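PDB 3RJ2: putative uncharacterized protein from Singapore grouper iridovirus, which binds histone H3 and may thereby act on the histones of the infected host cell. Local coordinates for residues A129-A132 and R133-A137; L105-P108 and G109-H112. All blocks are in the same frame, centred on the assembly; numbering follows the deposited sequence.

Contact 1: A129-A132 and R133-A137; sequences AEFA and RTLAA
Arg133 N donates to Ala129 O at 3.1 Å, an i+4 bond of the helix 128-136 on which both segments lie. One residue on, Thr134 N is shared by two acceptors and bonds weakly to each, Glu130 O and Phe131 O. Leu135 N then donates to Ala132 O at 3.0 Å, an i+3 bond. Arg133 O in turn receives both Ala136 N and Ala137 N, so the last turn mixes three- and four-residue spacings as the chain runs out.

The side chain of Thr134 bonds back to the helix: OG1 donates to Phe131 O, 2.7 Å, in the carbonyl plane and on a lone pair. With chi1 72° the hydroxyl sits between the backbone N and the carbonyl carbon and folds back over the preceding turn, a threonine side chain bonding to its own helix backbone. Its methyl, CG2, beside the backbone N, lies against the same preceding turn, 3.3 Å from Glu130 O. The same hydroxyl is hydrogen-bonded to His98 on strand 94-98, which couples this short C-terminal helix to the six-stranded mixed sheet.

Phe131 stands on the buried flank, CG anti to the backbone N (chi1 -176°). Leu135, one turn further on, reaches it with a single branch: CD2 lies 4.2 Å from Phe131 CE2, the two side chains crossing at a slant, while CD1 leans back to Ala132 CA at 4.1 Å. His98 meets the Phe131 ring edge-to-face.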
loop_
_atom_site.group_PDB
_atom_site.type_symbol
_atom_site.label_atom_id
_atom_site.label_comp_id
_atom_site.label_asym_id
_atom_site.label_seq_id
_atom_site.Cartn_x
_atom_site.Cartn_y
_atom_site.Cartn_z
ATOM N N ALA A 129 12.350 -5.644 -13.303
ATOM C CA ALA A 129 13.254 -5.993 -12.193
ATOM C C ALA A 129 13.123 -5.066 -10.984
ATOM O O ALA A 129 13.086 -5.527 -9.849
ATOM C CB ALA A 129 14.710 -6.034 -12.665
ATOM N N GLU A 130 13.058 -3.767 -11.237
ATOM C CA GLU A 130 12.865 -2.775 -10.171
ATOM C C GLU A 130 11.484 -2.943 -9.526
ATOM O O GLU A 130 11.323 -2.767 -8.322
ATOM C CB GLU A 130 13.016 -1.361 -10.731
ATOM C CG GLU A 130 14.420 -1.044 -11.271
ATOM C CD GLU A 130 14.495 0.281 -12.037
ATOM O OE1 GLU A 130 13.531 0.627 -12.765
ATOM O OE2 GLU A 130 15.530 0.974 -11.917
ATOM N N PHE A 131 10.491 -3.299 -10.336
ATOM C CA PHE A 131 9.147 -3.500 -9.834
ATOM C C PHE A 131 9.131 -4.737 -8.958
ATOM O O PHE A 131 8.637 -4.685 -7.842
ATOM C CB PHE A 131 8.130 -3.637 -10.971
ATOM C CG PHE A 131 6.712 -3.741 -10.497
ATOM C CD1 PHE A 131 5.941 -2.596 -10.317
ATOM C CD2 PHE A 131 6.155 -4.974 -10.207
ATOM C CE1 PHE A 131 4.628 -2.684 -9.874
ATOM C CE2 PHE A 131 4.847 -5.079 -9.757
ATOM C CZ PHE A 131 4.075 -3.930 -9.598
ATOM N N ALA A 132 9.659 -5.849 -9.469
ATOM C CA ALA A 132 9.707 -7.100 -8.700
ATOM C C ALA A 132 10.385 -6.937 -7.334
ATOM O O ALA A 132 9.922 -7.492 -6.320
ATOM C CB ALA A 132 10.404 -8.169 -9.486
ATOM N N ARG A 133 11.463 -6.160 -7.309
ATOM C CA ARG A 133 12.161 -5.870 -6.068
ATOM C C ARG A 133 11.209 -5.288 -5.001
ATOM O O ARG A 133 11.276 -5.668 -3.818
ATOM C CB ARG A 133 13.335 -4.926 -6.314
ATOM C CG ARG A 133 14.222 -4.776 -5.094
ATOM C CD ARG A 133 14.700 -3.345 -4.924
ATOM N NE ARG A 133 14.823 -3.073 -3.501
ATOM C CZ ARG A 133 14.011 -2.304 -2.782
ATOM N NH1 ARG A 133 12.990 -1.660 -3.343
ATOM N NH2 ARG A 133 14.248 -2.159 -1.478
ATOM N N THR A 134 10.307 -4.396 -5.414
ATOM C CA THR A 134 9.401 -3.739 -4.460
ATOM C C THR A 134 8.365 -4.695 -3.852
ATOM O O THR A 134 7.735 -4.356 -2.873
ATOM C CB THR A 134 8.652 -2.522 -5.067
ATOM O OG1 THR A 134 7.658 -2.972 -5.996
ATOM C CG2 THR A 134 9.617 -1.542 -5.735
ATOM N N LEU A 135 8.181 -5.872 -4.453
ATOM C CA LEU A 135 7.301 -6.910 -3.920
ATOM C C LEU A 135 7.960 -7.711 -2.810
ATOM O O LEU A 135 7.272 -8.279 -1.947
ATOM C CB LEU A 135 6.887 -7.884 -5.032
ATOM C CG LEU A 135 6.215 -7.293 -6.274
ATOM C CD1 LEU A 135 6.080 -8.327 -7.355
ATOM C CD2 LEU A 135 4.851 -6.687 -5.926
ATOM N N ALA A 136 9.294 -7.758 -2.834
ATOM C CA ALA A 136 10.068 -8.642 -1.955
ATOM C C ALA A 136 10.865 -7.944 -0.826
ATOM O O ALA A 136 11.168 -8.563 0.190
ATOM C CB ALA A 136 10.990 -9.514 -2.794
ATOM N N ALA A 137 11.215 -6.675 -0.998
ATOM C CA ALA A 137 12.039 -5.981 -0.008
ATOM C C ALA A 137 11.616 -4.545 0.113
ATOM O O ALA A 137 11.099 -3.989 -0.863
ATOM C CB ALA A 137 13.537 -6.064 -0.374
#

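Contact 2: L105-P108 and G109-H112; sequences LTNP and GDVH
Asn107 O and Asp110 N form the main hydrogen bond here, 2.8 Å long and nearly straight at 166°. The next bond in step, Val111 N to Pro108 O, is weak at 3.3 Å. Both span three residues, and with Pro108, Gly109 and Asp110 all in helical backbone conformation they make a short 3-10 turn between the loop after helix 101-104 and the strand 111-116. Pro108, the residue after the acceptor Asn107, suits its place: the ring restrains phi to a helical value, and no N-H is needed there.

Among the polar side chains, Asn107 and Asp110 lie alongside each other on one side of the turn, pointing the same way, with amide and carboxylate planes 31° apart. They touch without bonding to each other: Asp110 OD2 approaches Asn107 CB at 3.5 Å and stays 3.9 Å from Asn107 ND2. That amide instead makes a weak hydrogen bond back to Val103 O of helix 101-104.

Methyl contact with the backbone is slight: Val111 CG2, beside its own N because CG1 is anti to it (chi1 -180°), lies 3.7 Å from Pro108 O.

Beyond the turn, Val111 is buried against Cys31 and Ile33 of strand 31-37 and Ser104 of helix 101-104, and its neighbour His112 pairs through the backbone with Arg124. Leu105, Pro108 and Val111 all pack on Phe131 of helix 128-136.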
loop_
_atom_site.group_PDB
_atom_site.type_symbol
_atom_site.label_atom_id
_atom_site.label_comp_id
_atom_site.label_asym_id
_atom_site.label_seq_id
_atom_site.Cartn_x
_atom_site.Cartn_y
_atom_site.Cartn_z
ATOM N N LEU A 105 1.350 -4.989 -12.384
ATOM C CA LEU A 105 2.104 -6.249 -12.300
ATOM C C LEU A 105 2.524 -6.741 -13.675
ATOM O O LEU A 105 3.627 -7.253 -13.842
ATOM C CB LEU A 105 1.332 -7.346 -11.560
ATOM C CG LEU A 105 1.996 -8.717 -11.424
ATOM C CD1 LEU A 105 3.339 -8.642 -10.680
ATOM C CD2 LEU A 105 1.056 -9.717 -10.760
ATOM N N THR A 106 1.640 -6.564 -14.652
ATOM C CA THR A 106 1.924 -6.957 -16.027
ATOM C C THR A 106 2.490 -5.790 -16.836
ATOM O O THR A 106 3.193 -6.006 -17.822
ATOM C CB THR A 106 0.679 -7.543 -16.697
ATOM O OG1 THR A 106 -0.466 -6.838 -16.226
ATOM C CG2 THR A 106 0.519 -9.007 -16.311
ATOM N N ASN A 107 2.197 -4.558 -16.403
ATOM C CA ASN A 107 2.717 -3.332 -17.042
ATOM C C ASN A 107 3.444 -2.450 -16.043
ATOM O O ASN A 107 2.945 -1.373 -15.705
ATOM C CB ASN A 107 1.584 -2.481 -17.627
ATOM C CG ASN A 107 0.667 -3.261 -18.519
ATOM O OD1 ASN A 107 1.086 -3.790 -19.543
ATOM N ND2 ASN A 107 -0.609 -3.324 -18.143
ATOM N N PRO A 108 4.622 -2.882 -15.572
ATOM C CA PRO A 108 5.243 -2.139 -14.488
ATOM C C PRO A 108 5.632 -0.736 -14.925
ATOM O O PRO A 108 5.838 0.148 -14.078
ATOM C CB PRO A 108 6.466 -2.976 -14.148
ATOM C CG PRO A 108 6.721 -3.784 -15.332
ATOM C CD PRO A 108 5.436 -4.031 -15.996
ATOM N N GLY A 109 5.705 -0.544 -16.245
ATOM C CA GLY A 109 5.931 0.773 -16.849
ATOM C C GLY A 109 4.813 1.791 -16.619
ATOM O O GLY A 109 5.019 2.987 -16.840
ATOM N N ASP A 110 3.639 1.320 -16.191
ATOM C CA ASP A 110 2.477 2.180 -15.921
ATOM C C ASP A 110 2.536 2.853 -14.526
ATOM O O ASP A 110 1.759 3.761 -14.241
ATOM C CB ASP A 110 1.156 1.388 -16.084
ATOM C CG ASP A 110 0.788 1.092 -17.575
ATOM O OD1 ASP A 110 1.557 1.421 -18.515
ATOM O OD2 ASP A 110 -0.291 0.502 -17.802
ATOM N N VAL A 111 3.440 2.394 -13.656
ATOM C CA VAL A 111 3.658 3.046 -12.361
ATOM C C VAL A 111 4.516 4.285 -12.575
ATOM O O VAL A 111 5.620 4.180 -13.095
ATOM C CB VAL A 111 4.416 2.141 -11.357
ATOM C CG1 VAL A 111 4.610 2.874 -10.027
ATOM C CG2 VAL A 111 3.698 0.845 -11.138
ATOM N N HIS A 112 4.023 5.451 -12.170
ATOM C CA HIS A 112 4.831 6.672 -12.277
ATOM C C HIS A 112 5.051 7.425 -10.982
ATOM O O HIS A 112 5.724 8.456 -10.974
ATOM C CB HIS A 112 4.291 7.618 -13.360
ATOM C CG HIS A 112 4.654 7.190 -14.749
ATOM N ND1 HIS A 112 3.851 7.439 -15.840
ATOM C CD2 HIS A 112 5.721 6.497 -15.215
ATOM C CE1 HIS A 112 4.417 6.934 -16.920
ATOM N NE2 HIS A 112 5.550 6.353 -16.567
#

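Overall arrangement
From the N terminus, the chain reaches contact 2 first, in the crossing from helix 101-104 to strand 111-116, where 105-108 and 109-112 close a tight turn. It then runs up strand 111-116 and back along strand 120-123 before entering helix 128-136. Contact 2 closes a short turn, contact 1 only successive turns of helix; they follow in series, neither nested nor crossed. Their centres lie about 12 Å apart on the same side of the chain's centre, and they meet through Phe131: its CB is 3.6 Å from Pro108 CB. Together they join both short helices to the mixed sheet, at strands 94-98, 31-37 and 111-116.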